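Local coordinates for protein ubiquitin-like-specific protease 2 (Saccharomyces cerevisiae, PDB 5LNB) that removes SUMO from modified proteins as a cysteine protease of the C48 family, the chain here being its catalytic part with flanking segments, at residues S31-T36 and L54-K59; D132-F137 and Y190-D195. All coordinates share one frame; numbering follows the deposited sequence.

How the contacts relate
The chain runs from a two-stranded antiparallel hairpin, 23-26 and 32-35, into helix 51-67. Contact 1 closes a short loop of 17 residues, including helix 37-40, by laying strand 32-35 against helix 51-67. The chain then builds most of the mixed sheet before contact 2 opens at helix 131-136. Contact 2 closes a longer loop of 52 residues, which holds strand 159-164 and most of helix 172-190; part of it, 138-156, is not modelled. The two loops follow in series and neither nest nor cross. The centres of the two contacts lie about 32 Å apart. Contact 1 joins the N-terminal hairpin to the helical side of the protease, and contact 2 joins helix 131-136 to the end of helix 172-190 and the loop after it.

Contact 1: S31-T36 and L54-K59; sequences SSYTIT and LDFFTK
S31 meets K59 just before strand 32-35 begins. Its OG lies 3.3 Å from K59 CE, alongside the end of the lysine chain. The polar ends of both residues are held by D29: S31 OG is hydrogen-bonded to it and K59 NZ forms a salt bridge with it. K59 NZ has a second salt bridge, to E63. Two carboxylates thus grip the ammonium and probably stabilise its charge.

Y33 points toward the helix and buries the largest area of any residue in this contact. Its CG is anti to the carbonyl carbon (chi1 -67°), and the ring extends from the strand toward K59. The two side chains cross at about a right angle. Y33 OH lies 3.4 Å from K59 CG, against the aliphatic part of the lysine, whose chain bends at chi2 (75°) beside it. Nearer the strand, Y33 CB lies 3.8 Å from F56 CD1, at the edge of the phenylalanine ring. An alanine here keeps CB against F56, but the K59 methylenes and the F27 ring would probably lose the ring and hydroxyl they pack on.

I35 comes next and is buried. Its CD1 touches F56 CB at 3.9 Å. I35 CG1 lies over one face of the F56 ring, 4.2 Å above the plane and offset toward the rim. F56 therefore receives I35 on a face and Y33 CB at an edge.

The strand and helix segments run at 136° to each other, with their axes 9.6 Å apart at closest approach. Strand 32-35 pairs with strand 23-26 through Y33 with Y25 and I35 with L23, forming a β-hairpin. The F27 ring meets the Y33 ring nearly at right angles. On the helix side, F56 also packs on L272 and L275 of helix 264-285, while K59 touches L78 of strand 76-78.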
loop_
_atom_site.group_PDB
_atom_site.type_symbol
_atom_site.label_atom_id
_atom_site.label_comp_id
_atom_site.label_asym_id
_atom_site.label_seq_id
_atom_site.Cartn_x
_atom_site.Cartn_y
_atom_site.Cartn_z
ATOM N N SER A 31 -15.302 -7.440 1.139
ATOM C CA SER A 31 -14.121 -8.250 1.411
ATOM C C SER A 31 -13.927 -8.455 2.912
ATOM O O SER A 31 -14.281 -7.606 3.737
ATOM C CB SER A 31 -12.867 -7.611 0.807
ATOM O OG SER A 31 -12.715 -6.272 1.233
ATOM N N SER A 32 -13.346 -9.599 3.256
ATOM C CA SER A 32 -13.213 -10.032 4.638
ATOM C C SER A 32 -11.762 -10.396 4.925
ATOM O O SER A 32 -11.110 -11.064 4.119
ATOM C CB SER A 32 -14.135 -11.226 4.911
ATOM O OG SER A 32 -14.106 -11.593 6.277
ATOM N N TYR A 33 -11.256 -9.949 6.074
ATOM C CA TYR A 33 -9.878 -10.210 6.477
ATOM C C TYR A 33 -9.861 -10.859 7.852
ATOM O O TYR A 33 -10.600 -10.449 8.753
ATOM C CB TYR A 33 -9.036 -8.921 6.521
ATOM C CG TYR A 33 -8.786 -8.271 5.175
ATOM C CD1 TYR A 33 -9.837 -7.759 4.416
ATOM C CD2 TYR A 33 -7.498 -8.156 4.671
ATOM C CE1 TYR A 33 -9.605 -7.160 3.175
ATOM C CE2 TYR A 33 -7.251 -7.556 3.448
ATOM C CZ TYR A 33 -8.307 -7.059 2.700
ATOM O OH TYR A 33 -8.054 -6.460 1.483
ATOM N N THR A 34 -9.020 -11.874 8.009
ATOM C CA THR A 34 -8.804 -12.519 9.296
ATOM C C THR A 34 -7.403 -12.193 9.785
ATOM O O THR A 34 -6.426 -12.391 9.054
ATOM C CB THR A 34 -8.995 -14.033 9.201
ATOM O OG1 THR A 34 -10.383 -14.332 8.984
ATOM C CG2 THR A 34 -8.532 -14.707 10.485
ATOM N N ILE A 35 -7.307 -11.677 11.005
ATOM C CA ILE A 35 -6.028 -11.335 11.619
ATOM C C ILE A 35 -5.856 -12.229 12.834
ATOM O O ILE A 35 -6.611 -12.105 13.809
ATOM C CB ILE A 35 -5.959 -9.856 12.014
ATOM C CG1 ILE A 35 -6.093 -8.966 10.774
ATOM C CG2 ILE A 35 -4.685 -9.585 12.809
ATOM C CD1 ILE A 35 -5.069 -9.256 9.710
ATOM N N THR A 36 -4.868 -13.122 12.788
ATOM C CA THR A 36 -4.618 -14.039 13.890
ATOM C C THR A 36 -3.571 -13.462 14.838
ATOM O O THR A 36 -2.923 -12.448 14.552
ATOM C CB THR A 36 -4.154 -15.408 13.384
ATOM O OG1 THR A 36 -2.838 -15.293 12.832
ATOM C CG2 THR A 36 -5.116 -15.976 12.334
ATOM N N LEU A 54 0.243 -5.883 6.934
ATOM C CA LEU A 54 0.405 -4.793 5.982
ATOM C C LEU A 54 -0.768 -4.724 5.011
ATOM O O LEU A 54 -1.303 -3.637 4.760
ATOM C CB LEU A 54 1.726 -4.938 5.235
ATOM C CG LEU A 54 2.019 -3.679 4.424
ATOM C CD1 LEU A 54 3.452 -3.305 4.614
ATOM C CD2 LEU A 54 1.679 -3.910 2.942
ATOM N N ASP A 55 -1.189 -5.867 4.452
ATOM C CA ASP A 55 -2.309 -5.817 3.506
ATOM C C ASP A 55 -3.603 -5.408 4.205
ATOM O O ASP A 55 -4.422 -4.692 3.623
ATOM C CB ASP A 55 -2.472 -7.154 2.764
ATOM C CG ASP A 55 -1.329 -7.424 1.775
ATOM O OD1 ASP A 55 -0.842 -6.469 1.159
ATOM O OD2 ASP A 55 -0.899 -8.583 1.621
ATOM N N PHE A 56 -3.799 -5.823 5.461
ATOM C CA PHE A 56 -4.984 -5.373 6.178
ATOM C C PHE A 56 -5.001 -3.857 6.320
ATOM O O PHE A 56 -6.017 -3.206 6.047
ATOM C CB PHE A 56 -5.076 -6.015 7.557
ATOM C CG PHE A 56 -6.185 -5.439 8.386
ATOM C CD1 PHE A 56 -7.498 -5.788 8.137
ATOM C CD2 PHE A 56 -5.923 -4.515 9.382
ATOM C CE1 PHE A 56 -8.529 -5.255 8.892
ATOM C CE2 PHE A 56 -6.954 -3.975 10.130
ATOM C CZ PHE A 56 -8.256 -4.348 9.880
ATOM N N PHE A 57 -3.886 -3.270 6.753
ATOM C CA PHE A 57 -3.899 -1.848 7.067
ATOM C C PHE A 57 -3.875 -0.958 5.830
ATOM O O PHE A 57 -4.471 0.124 5.849
ATOM C CB PHE A 57 -2.734 -1.510 7.984
ATOM C CG PHE A 57 -3.072 -1.628 9.429
ATOM C CD1 PHE A 57 -4.073 -0.835 9.979
ATOM C CD2 PHE A 57 -2.397 -2.519 10.247
ATOM C CE1 PHE A 57 -4.400 -0.929 11.334
ATOM C CE2 PHE A 57 -2.711 -2.607 11.607
ATOM C CZ PHE A 57 -3.710 -1.811 12.145
ATOM N N THR A 58 -3.205 -1.363 4.750
ATOM C CA THR A 58 -3.323 -0.571 3.532
ATOM C C THR A 58 -4.775 -0.531 3.077
ATOM O O THR A 58 -5.307 0.535 2.748
ATOM C CB THR A 58 -2.420 -1.127 2.424
ATOM O OG1 THR A 58 -2.834 -2.457 2.082
ATOM C CG2 THR A 58 -0.962 -1.146 2.873
ATOM N N LYS A 59 -5.442 -1.685 3.097
ATOM C CA LYS A 59 -6.875 -1.733 2.842
ATOM C C LYS A 59 -7.635 -0.872 3.843
ATOM O O LYS A 59 -8.508 -0.081 3.466
ATOM C CB LYS A 59 -7.349 -3.180 2.903
ATOM C CG LYS A 59 -8.824 -3.372 2.654
ATOM C CD LYS A 59 -9.146 -3.204 1.190
ATOM C CE LYS A 59 -10.538 -3.772 0.856
ATOM N NZ LYS A 59 -11.073 -3.208 -0.416
#

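Contact 2: D132-F137 and Y190-D195; sequences DAILDF and YSIQLD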
loop_
_atom_site.group_PDB
_atom_site.type_symbol
_atom_site.label_atom_id
_atom_site.label_comp_id
_atom_site.label_asym_id
_atom_site.label_seq_id
_atom_site.Cartn_x
_atom_site.Cartn_y
_atom_site.Cartn_z
ATOM N N ASP A 132 -5.182 7.090 -15.821
ATOM C CA ASP A 132 -6.478 7.539 -16.317
ATOM C C ASP A 132 -6.359 8.662 -17.336
ATOM O O ASP A 132 -7.368 9.027 -17.946
ATOM C CB ASP A 132 -7.377 7.984 -15.155
ATOM C CG ASP A 132 -6.845 9.210 -14.427
ATOM O OD1 ASP A 132 -5.624 9.274 -14.143
ATOM O OD2 ASP A 132 -7.656 10.116 -14.129
ATOM N N ALA A 133 -5.168 9.218 -17.539
ATOM C CA ALA A 133 -4.968 10.166 -18.625
ATOM C C ALA A 133 -4.517 9.489 -19.911
ATOM O O ALA A 133 -4.724 10.043 -20.997
ATOM C CB ALA A 133 -3.949 11.233 -18.221
ATOM N N ILE A 134 -3.929 8.296 -19.817
ATOM C CA ILE A 134 -3.460 7.604 -21.012
ATOM C C ILE A 134 -4.634 7.216 -21.902
ATOM O O ILE A 134 -4.635 7.489 -23.107
ATOM C CB ILE A 134 -2.623 6.373 -20.629
ATOM C CG1 ILE A 134 -1.320 6.803 -19.948
ATOM C CG2 ILE A 134 -2.360 5.532 -21.869
ATOM C CD1 ILE A 134 -0.449 7.713 -20.815
ATOM N N LEU A 135 -5.647 6.566 -21.324
ATOM C CA LEU A 135 -6.808 6.149 -22.106
ATOM C C LEU A 135 -7.432 7.320 -22.857
ATOM O O LEU A 135 -7.709 7.225 -24.060
ATOM C CB LEU A 135 -7.841 5.491 -21.190
ATOM C CG LEU A 135 -7.654 4.012 -20.856
ATOM C CD1 LEU A 135 -8.780 3.540 -19.937
ATOM C CD2 LEU A 135 -7.595 3.186 -22.128
ATOM N N ASP A 136 -7.670 8.436 -22.158
ATOM C CA ASP A 136 -8.295 9.590 -22.803
ATOM C C ASP A 136 -7.486 10.073 -24.000
ATOM O O ASP A 136 -8.050 10.627 -24.951
ATOM C CB ASP A 136 -8.472 10.725 -21.790
ATOM C CG ASP A 136 -9.088 10.255 -20.479
ATOM O OD1 ASP A 136 -9.336 9.037 -20.342
ATOM O OD2 ASP A 136 -9.321 11.104 -19.587
ATOM N N PHE A 137 -6.172 9.879 -23.969
ATOM C CA PHE A 137 -5.282 10.337 -25.027
ATOM C C PHE A 137 -5.465 9.530 -26.311
ATOM O O PHE A 137 -4.702 8.605 -26.594
ATOM C CB PHE A 137 -3.834 10.248 -24.553
ATOM C CG PHE A 137 -2.843 10.826 -25.514
ATOM C CD1 PHE A 137 -2.294 10.046 -26.519
ATOM C CD2 PHE A 137 -2.445 12.146 -25.403
ATOM C CE1 PHE A 137 -1.376 10.575 -27.403
ATOM C CE2 PHE A 137 -1.525 12.681 -26.281
ATOM C CZ PHE A 137 -0.990 11.895 -27.285
ATOM N N TYR A 190 -6.494 -2.852 -23.612
ATOM C CA TYR A 190 -6.973 -1.737 -24.411
ATOM C C TYR A 190 -6.373 -1.671 -25.806
ATOM O O TYR A 190 -6.693 -0.740 -26.542
ATOM C CB TYR A 190 -6.701 -0.403 -23.705
ATOM C CG TYR A 190 -6.975 -0.397 -22.227
ATOM C CD1 TYR A 190 -8.287 -0.353 -21.737
ATOM C CD2 TYR A 190 -5.921 -0.420 -21.308
ATOM C CE1 TYR A 190 -8.537 -0.330 -20.363
ATOM C CE2 TYR A 190 -6.161 -0.410 -19.938
ATOM C CZ TYR A 190 -7.466 -0.367 -19.472
ATOM O OH TYR A 190 -7.690 -0.349 -18.114
ATOM N N SER A 191 -5.518 -2.613 -26.195
ATOM C CA SER A 191 -4.890 -2.582 -27.514
ATOM C C SER A 191 -4.099 -1.294 -27.733
ATOM O O SER A 191 -4.005 -0.790 -28.854
ATOM C CB SER A 191 -5.931 -2.763 -28.624
ATOM O OG SER A 191 -6.457 -4.070 -28.583
ATOM N N ILE A 192 -3.546 -0.748 -26.660
ATOM C CA ILE A 192 -2.779 0.489 -26.693
ATOM C C ILE A 192 -1.298 0.140 -26.707
ATOM O O ILE A 192 -0.838 -0.695 -25.919
ATOM C CB ILE A 192 -3.123 1.384 -25.488
ATOM C CG1 ILE A 192 -4.387 2.204 -25.770
ATOM C CG2 ILE A 192 -1.950 2.272 -25.115
ATOM C CD1 ILE A 192 -4.875 2.980 -24.546
ATOM N N GLN A 193 -0.554 0.771 -27.603
ATOM C CA GLN A 193 0.898 0.656 -27.630
ATOM C C GLN A 193 1.469 1.731 -26.710
ATOM O O GLN A 193 1.394 2.928 -27.009
ATOM C CB GLN A 193 1.424 0.782 -29.058
ATOM C CG GLN A 193 1.177 -0.454 -29.909
ATOM C CD GLN A 193 1.622 -0.262 -31.347
ATOM O OE1 GLN A 193 0.968 0.438 -32.123
ATOM N NE2 GLN A 193 2.745 -0.875 -31.708
ATOM N N LEU A 194 2.009 1.311 -25.577
ATOM C CA LEU A 194 2.481 2.226 -24.553
ATOM C C LEU A 194 4.002 2.240 -24.557
ATOM O O LEU A 194 4.639 1.187 -24.441
ATOM C CB LEU A 194 1.952 1.823 -23.178
ATOM C CG LEU A 194 2.345 2.781 -22.057
ATOM C CD1 LEU A 194 1.801 4.176 -22.372
ATOM C CD2 LEU A 194 1.819 2.270 -20.729
ATOM N N ASP A 195 4.577 3.430 -24.695
ATOM C CA ASP A 195 6.025 3.570 -24.768
ATOM C C ASP A 195 6.627 3.594 -23.365
ATOM O O ASP A 195 6.189 4.362 -22.502
ATOM C CB ASP A 195 6.396 4.841 -25.530
ATOM C CG ASP A 195 7.694 4.702 -26.287
ATOM O OD1 ASP A 195 8.459 3.771 -25.960
ATOM O OD2 ASP A 195 7.951 5.515 -27.207
#
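The Y190 ring receives L135 CD2 on one face. This methyl stands 3.6 Å above the ring plane, offset toward the rim, and makes a CH-π contact 21° off the ring normal. L135 CD1 sits farther along the ring, 3.9 Å from Y190 CE1. The F108 ring also meets that of Y190, with the planes at about 45°. At its far end, Y190 OH is hydrogen-bonded to D106 OD1 and F108 N, and these two bonds probably hold the hydroxyl end in place.

L135 CD2 also touches I192 CD1 at 3.6 Å, so one methyl bridges the ring and the isoleucine. CG of L135 is anti to the carbonyl carbon (chi1 -83°), and its branched end turns toward both partners. I134 packs more loosely beside them: its CG2 is 4.5 Å from I192 CD1 and 4.4 Å from L194 CD1.

The contact is apolar, with no hydrogen bond between the segments. It sets the short, weakly bonded helix 131-136, which follows strand 122-129, against the end of helix 172-190 and the loop leading to strand 199-203. I192 and L194 also lie on A186 of helix 172-190.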